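Local atomic coordinates of alpha-L-rhamnosidase (Klebsiella oxytoca, PDB entry 4XHC), a protein that catalyses the hydrolysis of terminal non-reducing alpha-L-rhamnose residues from rhamnosides, as a family GH78 glycoside hydrolase. Residues V357-L365 with V461-R469; F84-D93 with V180-F191. All blocks are in the same frame, centred on the assembly; numbering follows the deposited sequence.

In the fold
Contact 1 is mostly buried and contact 2 only partly so. Their centres lie about 48 Å apart and they share no helix or strand. Contact 1 sits in the helical six-hairpin glycosidase domain and joins the loop carrying Phe358 and Trp361 of the rhamnose pocket to the start of helix 466-478. Contact 2 belongs to the beta-sheet N-terminal domain, far out from the chain centre, where a loop lies against strands 175-182 and 187-200. The bonding differs accordingly. In contact 1 side chains take part in every direct bond between the segments, with Asp360 central. Contact 2 relies largely on backbone pairing, with apolar residues inside and a salt bridge on its outer side.

Contact 1: residues V357-L365 with V461-R469; sequences VFIDWQASL and VAMNTPYLR. With RAM (alpha-L-rhamnopyranose), chain C.
Val461 packs its CG1 against Gln362 CG (3.7 Å) and, more loosely, against Leu365 CD1. The Gln362 chain bends at chi2 (61°), and its NE2 donates to Ala462 O (3.0 Å). That carbonyl also takes a hydrogen from a water that bridges to Asp360 OD2. Asn464 is bonded twice. Asn464 N reaches the syn lone pair of Asp360 OD2 (2.9 Å) in a nearly straight bond, and Asn464 ND2 donates to Trp361 O (2.8 Å), which lies close to the amide plane. Thr465 OG1, at the N-cap of helix 466-478, donates to Asp360 OD1 (2.7 Å), from above the carboxylate plane. The same OG1 accepts from Leu468 N. Tyr467 turns its ring edge to Ile359 O. Its ring meets that of Phe358 obliquely, with planes at 46°, and stacks on Trp530. Leu468 CD2 lies against Asp360 OD2 (3.4 Å). In the pocket, Trp361 NE1 donates to rhamnose O2 (3.2 Å), and rhamnose C6 lies over one face of Phe358. Both Asp360 oxygens thus accept hydrogen bonds in a buried place, which would favour the charged carboxylate and fix the loop that presents Phe358 and Trp361 to the sugar.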
loop_
_atom_site.group_PDB
_atom_site.type_symbol
_atom_site.label_atom_id
_atom_site.label_comp_id
_atom_site.label_asym_id
_atom_site.label_seq_id
_atom_site.Cartn_x
_atom_site.Cartn_y
_atom_site.Cartn_z
ATOM N N VAL A 357 -12.980 -31.265 18.709
ATOM C CA VAL A 357 -12.156 -32.166 17.916
ATOM C C VAL A 357 -12.342 -31.788 16.434
ATOM O O VAL A 357 -13.407 -31.308 16.043
ATOM C CB VAL A 357 -12.555 -33.628 18.177
ATOM C CG1 VAL A 357 -14.005 -33.883 17.806
ATOM C CG2 VAL A 357 -11.633 -34.592 17.442
ATOM N N PHE A 358 -11.317 -31.977 15.604
ATOM C CA PHE A 358 -11.419 -31.534 14.209
ATOM C C PHE A 358 -11.990 -32.568 13.227
ATOM O O PHE A 358 -13.095 -32.397 12.730
ATOM C CB PHE A 358 -10.089 -31.003 13.671
ATOM C CG PHE A 358 -10.152 -30.685 12.211
ATOM C CD1 PHE A 358 -11.027 -29.714 11.749
ATOM C CD2 PHE A 358 -9.397 -31.395 11.292
ATOM C CE1 PHE A 358 -11.123 -29.432 10.403
ATOM C CE2 PHE A 358 -9.494 -31.116 9.934
ATOM C CZ PHE A 358 -10.356 -30.132 9.491
ATOM N N ILE A 359 -11.211 -33.602 12.919
ATOM C CA ILE A 359 -11.619 -34.689 12.004
ATOM C C ILE A 359 -11.730 -34.311 10.523
ATOM O O ILE A 359 -11.071 -34.936 9.696
ATOM C CB ILE A 359 -12.935 -35.355 12.434
ATOM C CG1 ILE A 359 -12.904 -35.723 13.929
ATOM C CG2 ILE A 359 -13.215 -36.579 11.575
ATOM C CD1 ILE A 359 -11.817 -36.692 14.339
ATOM N N ASP A 360 -12.568 -33.336 10.182
ATOM C CA ASP A 360 -12.726 -32.877 8.779
ATOM C C ASP A 360 -13.429 -31.523 8.769
ATOM O O ASP A 360 -13.987 -31.101 9.776
ATOM C CB ASP A 360 -13.543 -33.901 7.974
ATOM C CG ASP A 360 -13.547 -33.633 6.452
ATOM O OD1 ASP A 360 -12.727 -32.833 5.949
ATOM O OD2 ASP A 360 -14.374 -34.256 5.738
ATOM N N TRP A 361 -13.366 -30.820 7.647
ATOM C CA TRP A 361 -14.144 -29.582 7.460
ATOM C C TRP A 361 -15.552 -29.912 6.964
ATOM O O TRP A 361 -15.859 -29.807 5.770
ATOM C CB TRP A 361 -13.439 -28.620 6.499
ATOM C CG TRP A 361 -12.408 -27.798 7.174
ATOM C CD1 TRP A 361 -11.073 -27.778 6.915
ATOM C CD2 TRP A 361 -12.623 -26.883 8.250
ATOM N NE1 TRP A 361 -10.437 -26.893 7.761
ATOM C CE2 TRP A 361 -11.368 -26.332 8.592
ATOM C CE3 TRP A 361 -13.757 -26.473 8.957
ATOM C CZ2 TRP A 361 -11.220 -25.389 9.616
ATOM C CZ3 TRP A 361 -13.611 -25.550 9.973
ATOM C CH2 TRP A 361 -12.353 -25.014 10.295
ATOM N N GLN A 362 -16.394 -30.330 7.900
ATOM C CA GLN A 362 -17.741 -30.805 7.597
ATOM C C GLN A 362 -18.665 -30.399 8.748
ATOM O O GLN A 362 -18.797 -31.103 9.733
ATOM C CB GLN A 362 -17.702 -32.326 7.414
ATOM C CG GLN A 362 -19.051 -33.007 7.243
ATOM C CD GLN A 362 -19.801 -32.539 6.031
ATOM O OE1 GLN A 362 -20.466 -31.515 6.063
ATOM N NE2 GLN A 362 -19.683 -33.288 4.943
ATOM N N ALA A 363 -19.285 -29.242 8.615
ATOM C CA ALA A 363 -20.078 -28.665 9.695
ATOM C C ALA A 363 -21.188 -29.582 10.225
ATOM O O ALA A 363 -21.583 -29.459 11.367
ATOM C CB ALA A 363 -20.680 -27.345 9.225
ATOM N N SER A 364 -21.699 -30.489 9.402
ATOM C CA SER A 364 -22.790 -31.360 9.820
ATOM C C SER A 364 -22.305 -32.699 10.423
ATOM O O SER A 364 -23.101 -33.612 10.642
ATOM C CB SER A 364 -23.704 -31.632 8.622
ATOM O OG SER A 364 -23.041 -32.460 7.666
ATOM N N LEU A 365 -21.009 -32.840 10.666
ATOM C CA LEU A 365 -20.457 -34.134 11.089
ATOM C C LEU A 365 -20.534 -34.263 12.598
ATOM O O LEU A 365 -19.967 -33.450 13.301
ATOM C CB LEU A 365 -18.983 -34.287 10.646
ATOM C CG LEU A 365 -18.196 -35.511 11.147
ATOM C CD1 LEU A 365 -18.846 -36.819 10.711
ATOM C CD2 LEU A 365 -16.763 -35.473 10.655
ATOM N N VAL A 461 -22.959 -38.576 5.039
ATOM C CA VAL A 461 -22.104 -37.450 5.399
ATOM C C VAL A 461 -20.719 -37.670 4.809
ATOM O O VAL A 461 -19.938 -38.500 5.307
ATOM C CB VAL A 461 -22.022 -37.259 6.928
ATOM C CG1 VAL A 461 -21.067 -36.118 7.277
ATOM C CG2 VAL A 461 -23.400 -36.979 7.500
ATOM N N ALA A 462 -20.423 -36.912 3.762
ATOM C CA ALA A 462 -19.283 -37.193 2.903
ATOM C C ALA A 462 -18.002 -36.542 3.399
ATOM O O ALA A 462 -18.028 -35.721 4.320
ATOM C CB ALA A 462 -19.582 -36.726 1.490
ATOM N N MET A 463 -16.895 -36.937 2.767
ATOM C CA MET A 463 -15.578 -36.374 3.037
ATOM C C MET A 463 -15.363 -35.090 2.225
ATOM O O MET A 463 -15.685 -35.050 1.037
ATOM C CB MET A 463 -14.500 -37.377 2.640
ATOM C CG MET A 463 -14.624 -38.749 3.293
ATOM S SD MET A 463 -13.324 -39.886 2.767
ATOM C CE MET A 463 -14.012 -40.439 1.207
ATOM N N ASN A 464 -14.813 -34.057 2.858
ATOM C CA ASN A 464 -14.611 -32.772 2.194
ATOM C C ASN A 464 -13.157 -32.392 1.938
ATOM O O ASN A 464 -12.909 -31.391 1.279
ATOM C CB ASN A 464 -15.249 -31.652 3.014
ATOM C CG ASN A 464 -16.745 -31.537 2.797
ATOM O OD1 ASN A 464 -17.318 -32.138 1.885
ATOM N ND2 ASN A 464 -17.392 -30.759 3.654
ATOM N N THR A 465 -12.195 -33.158 2.442
ATOM C CA THR A 465 -10.790 -32.767 2.307
ATOM C C THR A 465 -9.884 -33.932 1.915
ATOM O O THR A 465 -10.163 -35.081 2.242
ATOM C CB THR A 465 -10.253 -32.157 3.617
ATOM O OG1 THR A 465 -10.377 -33.108 4.681
ATOM C CG2 THR A 465 -11.024 -30.907 3.972
ATOM N N PRO A 466 -8.791 -33.642 1.202
ATOM C CA PRO A 466 -7.821 -34.698 0.996
ATOM C C PRO A 466 -7.190 -35.179 2.312
ATOM O O PRO A 466 -6.619 -36.263 2.352
ATOM C CB PRO A 466 -6.777 -34.045 0.091
ATOM C CG PRO A 466 -7.480 -32.919 -0.564
ATOM C CD PRO A 466 -8.432 -32.422 0.467
ATOM N N TYR A 467 -7.285 -34.379 3.370
ATOM C CA TYR A 467 -6.856 -34.804 4.713
ATOM C C TYR A 467 -7.599 -36.069 5.164
ATOM O O TYR A 467 -6.980 -37.049 5.570
ATOM C CB TYR A 467 -7.091 -33.667 5.720
ATOM C CG TYR A 467 -6.782 -33.998 7.158
ATOM C CD1 TYR A 467 -5.477 -34.104 7.595
ATOM C CD2 TYR A 467 -7.797 -34.167 8.085
ATOM C CE1 TYR A 467 -5.172 -34.397 8.914
ATOM C CE2 TYR A 467 -7.510 -34.459 9.408
ATOM C CZ TYR A 467 -6.188 -34.577 9.822
ATOM O OH TYR A 467 -5.876 -34.862 11.140
ATOM N N LEU A 468 -8.927 -36.041 5.092
ATOM C CA LEU A 468 -9.719 -37.195 5.493
ATOM C C LEU A 468 -9.580 -38.322 4.486
ATOM O O LEU A 468 -9.610 -39.491 4.848
ATOM C CB LEU A 468 -11.189 -36.833 5.676
ATOM C CG LEU A 468 -12.079 -37.957 6.206
ATOM C CD1 LEU A 468 -11.480 -38.571 7.456
ATOM C CD2 LEU A 468 -13.470 -37.429 6.503
ATOM N N ARG A 469 -9.416 -37.977 3.221
ATOM C CA ARG A 469 -9.249 -38.993 2.190
ATOM C C ARG A 469 -7.972 -39.779 2.388
ATOM O O ARG A 469 -7.930 -40.966 2.099
ATOM C CB ARG A 469 -9.228 -38.348 0.816
ATOM C CG ARG A 469 -10.565 -37.752 0.425
ATOM C CD ARG A 469 -11.236 -38.588 -0.636
ATOM N NE ARG A 469 -12.499 -37.999 -1.058
ATOM C CZ ARG A 469 -13.251 -38.492 -2.036
ATOM N NH1 ARG A 469 -12.851 -39.576 -2.681
ATOM N NH2 ARG A 469 -14.386 -37.901 -2.381
HETATM C C1 RAM C . -7.714 -24.899 9.128
HETATM C C2 RAM C . -6.660 -25.384 8.151
HETATM C C3 RAM C . -5.648 -26.271 8.851
HETATM C C4 RAM C . -6.375 -27.205 9.804
HETATM C C5 RAM C . -6.978 -26.380 10.929
HETATM C C6 RAM C . -8.257 -26.961 11.476
HETATM O O1 RAM C . -7.969 -23.577 8.860
HETATM O O2 RAM C . -7.342 -26.147 7.170
HETATM O O3 RAM C . -4.902 -27.035 7.902
HETATM O O4 RAM C . -5.475 -28.147 10.357
HETATM O O5 RAM C . -7.262 -25.040 10.470
HETATM O O HOH W 1 -16.535 -35.721 6.567
#

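Contact 2: residues F84-D93 with V180-F191; sequences FYQRELSSGD and VKAVSRKFRLQF
Phe191 lies beside the ring of Phe84, with planes only 20° apart but slid so far that the rings barely overlap; Phe84 CZ comes to 3.9 Å from Phe191 CD1. Leu89 CD1 meets the edge of the Phe191 ring at CE1 (3.8 Å). On the same inner side, Leu89 CB touches Val180 CG2. A water links this end of the contact, donating to Phe84 O and Arg87 O and accepting from Phe191 N. Gln190 reaches out in an extended chain to the turn at 84-87, and its NE2 makes a weak bond to Tyr85 O. Leu89 and Leu189 form a single antiparallel hydrogen-bonded bridge, Leu89 N to Leu189 O at 2.7 Å and Leu189 N to Leu89 O at 2.9 Å. The loop spans from one antiparallel sheet of the N-terminal domain to the other, bonded to strand 187-200 of one and to strand 175-182 of the other. A type II turn from Ser90 to Asp93 leads it into strand 94-99. Here Gly92 N donates to Val180 O, and Val180 N to Asp93 O (2.9 Å). Within the turn, Asp93 OD2 accepts from Ser90 N. Ser91 OG accepts from Val183 N (3.0 Å), just after the classic bulge at Lys181 and Ala182. On the outer side, Arg188 bends at chi3 (-57°) and grips Glu88 OE1 side-on with NE (2.9 Å) and NH2, carboxylate and guanidinium nearly coplanar.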
loop_
_atom_site.group_PDB
_atom_site.type_symbol
_atom_site.label_atom_id
_atom_site.label_comp_id
_atom_site.label_asym_id
_atom_site.label_seq_id
_atom_site.Cartn_x
_atom_site.Cartn_y
_atom_site.Cartn_z
ATOM N N PHE A 84 5.719 -7.464 -23.848
ATOM C CA PHE A 84 5.122 -6.660 -22.780
ATOM C C PHE A 84 6.080 -5.570 -22.290
ATOM O O PHE A 84 5.632 -4.483 -21.914
ATOM C CB PHE A 84 4.666 -7.539 -21.604
ATOM C CG PHE A 84 4.190 -6.756 -20.402
ATOM C CD1 PHE A 84 3.021 -6.009 -20.460
ATOM C CD2 PHE A 84 4.920 -6.754 -19.219
ATOM C CE1 PHE A 84 2.589 -5.274 -19.364
ATOM C CE2 PHE A 84 4.492 -6.025 -18.118
ATOM C CZ PHE A 84 3.327 -5.284 -18.192
ATOM N N TYR A 85 7.385 -5.844 -22.299
ATOM C CA TYR A 85 8.373 -4.839 -21.877
ATOM C C TYR A 85 8.508 -3.665 -22.865
ATOM O O TYR A 85 9.128 -2.646 -22.538
ATOM C CB TYR A 85 9.754 -5.469 -21.606
ATOM C CG TYR A 85 9.796 -6.542 -20.519
ATOM C CD1 TYR A 85 8.977 -6.470 -19.385
ATOM C CD2 TYR A 85 10.684 -7.614 -20.611
ATOM C CE1 TYR A 85 9.029 -7.444 -18.396
ATOM C CE2 TYR A 85 10.740 -8.588 -19.627
ATOM C CZ TYR A 85 9.911 -8.498 -18.525
ATOM O OH TYR A 85 9.953 -9.467 -17.552
ATOM N N GLN A 86 7.928 -3.820 -24.058
ATOM C CA GLN A 86 7.828 -2.748 -25.045
ATOM C C GLN A 86 6.581 -1.886 -24.877
ATOM O O GLN A 86 6.489 -0.834 -25.491
ATOM C CB GLN A 86 7.818 -3.329 -26.465
ATOM C CG GLN A 86 9.076 -4.095 -26.862
ATOM C CD GLN A 86 10.353 -3.260 -26.748
ATOM O OE1 GLN A 86 10.453 -2.132 -27.250
ATOM N NE2 GLN A 86 11.344 -3.826 -26.085
ATOM N N ARG A 87 5.618 -2.322 -24.071
ATOM C CA ARG A 87 4.352 -1.590 -23.943
ATOM C C ARG A 87 4.462 -0.377 -23.046
ATOM O O ARG A 87 5.185 -0.384 -22.055
ATOM C CB ARG A 87 3.226 -2.480 -23.407
ATOM C CG ARG A 87 2.510 -3.292 -24.476
ATOM C CD ARG A 87 1.293 -3.996 -23.903
ATOM N NE ARG A 87 0.219 -3.060 -23.579
ATOM C CZ ARG A 87 -0.902 -3.388 -22.943
ATOM N NH1 ARG A 87 -1.109 -4.637 -22.537
ATOM N NH2 ARG A 87 -1.817 -2.461 -22.705
ATOM N N GLU A 88 3.703 0.652 -23.404
ATOM C CA GLU A 88 3.641 1.902 -22.659
ATOM C C GLU A 88 2.219 2.073 -22.133
ATOM O O GLU A 88 1.299 2.369 -22.895
ATOM C CB GLU A 88 4.041 3.067 -23.571
ATOM C CG GLU A 88 5.451 2.926 -24.129
ATOM C CD GLU A 88 5.849 4.044 -25.076
ATOM O OE1 GLU A 88 5.123 5.054 -25.183
ATOM O OE2 GLU A 88 6.909 3.908 -25.719
ATOM N N LEU A 89 2.047 1.899 -20.829
ATOM C CA LEU A 89 0.719 1.821 -20.225
ATOM C C LEU A 89 0.228 3.158 -19.655
ATOM O O LEU A 89 1.006 3.901 -19.065
ATOM C CB LEU A 89 0.735 0.770 -19.108
ATOM C CG LEU A 89 1.338 -0.593 -19.461
ATOM C CD1 LEU A 89 1.530 -1.419 -18.205
ATOM C CD2 LEU A 89 0.478 -1.340 -20.473
ATOM N N SER A 90 -1.064 3.441 -19.821
ATOM C CA SER A 90 -1.699 4.646 -19.262
ATOM C C SER A 90 -2.724 4.285 -18.198
ATOM O O SER A 90 -2.953 3.105 -17.939
ATOM C CB SER A 90 -2.370 5.466 -20.376
ATOM O OG SER A 90 -1.468 5.684 -21.441
ATOM N N SER A 91 -3.356 5.300 -17.607
ATOM C CA SER A 91 -4.375 5.084 -16.585
ATOM C C SER A 91 -5.441 4.133 -17.077
ATOM O O SER A 91 -5.959 4.299 -18.177
ATOM C CB SER A 91 -5.040 6.393 -16.173
ATOM O OG SER A 91 -4.084 7.308 -15.671
ATOM N N GLY A 92 -5.745 3.123 -16.264
ATOM C CA GLY A 92 -6.780 2.146 -16.583
ATOM C C GLY A 92 -6.272 0.890 -17.261
ATOM O O GLY A 92 -6.984 -0.100 -17.294
ATOM N N ASP A 93 -5.059 0.915 -17.816
ATOM C CA ASP A 93 -4.498 -0.273 -18.464
ATOM C C ASP A 93 -4.117 -1.306 -17.422
ATOM O O ASP A 93 -3.681 -0.957 -16.333
ATOM C CB ASP A 93 -3.273 0.082 -19.311
ATOM C CG ASP A 93 -3.631 0.858 -20.577
ATOM O OD1 ASP A 93 -4.818 0.862 -20.978
ATOM O OD2 ASP A 93 -2.714 1.464 -21.176
ATOM N N VAL A 180 -2.510 -0.168 -13.785
ATOM C CA VAL A 180 -2.105 1.221 -13.636
ATOM C C VAL A 180 -3.360 2.024 -13.296
ATOM O O VAL A 180 -4.177 2.307 -14.171
ATOM C CB VAL A 180 -1.410 1.762 -14.905
ATOM C CG1 VAL A 180 -0.918 3.181 -14.671
ATOM C CG2 VAL A 180 -0.238 0.871 -15.300
ATOM N N LYS A 181 -3.524 2.340 -12.012
ATOM C CA LYS A 181 -4.694 3.081 -11.531
ATOM C C LYS A 181 -4.680 4.526 -11.976
ATOM O O LYS A 181 -5.717 5.075 -12.348
ATOM C CB LYS A 181 -4.770 3.057 -10.004
ATOM C CG LYS A 181 -5.243 1.742 -9.422
ATOM C CD LYS A 181 -6.719 1.543 -9.673
ATOM C CE LYS A 181 -7.266 0.429 -8.809
ATOM N NZ LYS A 181 -8.652 0.096 -9.246
ATOM N N ALA A 182 -3.507 5.148 -11.908
ATOM C CA ALA A 182 -3.377 6.547 -12.265
ATOM C C ALA A 182 -1.951 6.958 -12.564
ATOM O O ALA A 182 -1.034 6.675 -11.803
ATOM C CB ALA A 182 -3.931 7.428 -11.159
ATOM N N VAL A 183 -1.802 7.611 -13.706
ATOM C CA VAL A 183 -0.667 8.456 -14.020
ATOM C C VAL A 183 -1.321 9.676 -14.665
ATOM O O VAL A 183 -2.543 9.706 -14.791
ATOM C CB VAL A 183 0.326 7.761 -14.986
ATOM C CG1 VAL A 183 1.043 6.624 -14.280
ATOM C CG2 VAL A 183 -0.375 7.226 -16.229
ATOM N N SER A 184 -0.553 10.674 -15.080
ATOM C CA SER A 184 -1.159 11.798 -15.795
ATOM C C SER A 184 -1.181 11.507 -17.289
ATOM O O SER A 184 -0.599 10.524 -17.739
ATOM C CB SER A 184 -0.411 13.095 -15.505
ATOM O OG SER A 184 0.915 12.999 -15.968
ATOM N N ARG A 185 -1.837 12.374 -18.054
ATOM C CA ARG A 185 -1.898 12.232 -19.514
ATOM C C ARG A 185 -0.563 12.520 -20.198
ATOM O O ARG A 185 -0.322 12.051 -21.302
ATOM C CB ARG A 185 -3.001 13.122 -20.087
ATOM C CG ARG A 185 -4.392 12.523 -19.898
ATOM C CD ARG A 185 -5.453 13.606 -20.029
ATOM N NE ARG A 185 -6.644 13.331 -19.219
ATOM C CZ ARG A 185 -7.749 14.083 -19.197
ATOM N NH1 ARG A 185 -7.879 15.169 -19.978
ATOM N NH2 ARG A 185 -8.752 13.732 -18.395
ATOM N N LYS A 186 0.313 13.260 -19.524
ATOM C CA LYS A 186 1.625 13.621 -20.077
ATOM C C LYS A 186 2.657 12.475 -20.180
ATOM O O LYS A 186 3.672 12.638 -20.855
ATOM C CB LYS A 186 2.246 14.758 -19.249
ATOM C CG LYS A 186 1.486 16.075 -19.305
ATOM C CD LYS A 186 2.421 17.268 -19.172
ATOM C CE LYS A 186 3.126 17.559 -20.487
ATOM N NZ LYS A 186 4.170 18.610 -20.341
ATOM N N PHE A 187 2.440 11.348 -19.494
ATOM C CA PHE A 187 3.407 10.240 -19.548
ATOM C C PHE A 187 2.788 8.862 -19.346
ATOM O O PHE A 187 1.666 8.727 -18.850
ATOM C CB PHE A 187 4.576 10.465 -18.564
ATOM C CG PHE A 187 4.263 10.120 -17.127
ATOM C CD1 PHE A 187 3.712 11.073 -16.267
ATOM C CD2 PHE A 187 4.549 8.850 -16.623
ATOM C CE1 PHE A 187 3.431 10.761 -14.939
ATOM C CE2 PHE A 187 4.263 8.531 -15.300
ATOM C CZ PHE A 187 3.702 9.489 -14.455
ATOM N N ARG A 188 3.554 7.850 -19.748
ATOM C CA ARG A 188 3.141 6.455 -19.675
ATOM C C ARG A 188 4.173 5.632 -18.921
ATOM O O ARG A 188 5.335 6.013 -18.821
ATOM C CB ARG A 188 2.956 5.896 -21.080
ATOM C CG ARG A 188 1.790 6.521 -21.825
ATOM C CD ARG A 188 1.852 6.236 -23.313
ATOM N NE ARG A 188 3.101 6.704 -23.919
ATOM C CZ ARG A 188 3.395 7.977 -24.208
ATOM N NH1 ARG A 188 2.539 8.959 -23.945
ATOM N NH2 ARG A 188 4.564 8.275 -24.760
ATOM N N LEU A 189 3.734 4.494 -18.407
ATOM C CA LEU A 189 4.573 3.622 -17.611
ATOM C C LEU A 189 4.980 2.387 -18.420
ATOM O O LEU A 189 4.204 1.878 -19.227
ATOM C CB LEU A 189 3.818 3.211 -16.352
ATOM C CG LEU A 189 4.696 2.629 -15.250
ATOM C CD1 LEU A 189 5.626 3.685 -14.669
ATOM C CD2 LEU A 189 3.834 2.020 -14.165
ATOM N N GLN A 190 6.191 1.896 -18.178
ATOM C CA GLN A 190 6.785 0.831 -18.984
ATOM C C GLN A 190 7.616 -0.086 -18.093
ATOM O O GLN A 190 8.605 0.351 -17.522
ATOM C CB GLN A 190 7.658 1.476 -20.061
ATOM C CG GLN A 190 8.374 0.528 -21.004
ATOM C CD GLN A 190 9.048 1.266 -22.159
ATOM O OE1 GLN A 190 9.464 2.432 -22.040
ATOM N NE2 GLN A 190 9.166 0.586 -23.285
ATOM N N PHE A 191 7.213 -1.350 -17.974
ATOM C CA PHE A 191 7.946 -2.327 -17.167
ATOM C C PHE A 191 9.065 -2.938 -17.992
ATOM O O PHE A 191 8.868 -3.230 -19.163
ATOM C CB PHE A 191 7.011 -3.425 -16.694
ATOM C CG PHE A 191 5.985 -2.950 -15.715
ATOM C CD1 PHE A 191 4.812 -2.372 -16.150
ATOM C CD2 PHE A 191 6.210 -3.055 -14.355
ATOM C CE1 PHE A 191 3.875 -1.918 -15.245
ATOM C CE2 PHE A 191 5.275 -2.609 -13.443
ATOM C CZ PHE A 191 4.105 -2.039 -13.890
HETATM O O HOH W 2 5.473 -2.460 -20.002
#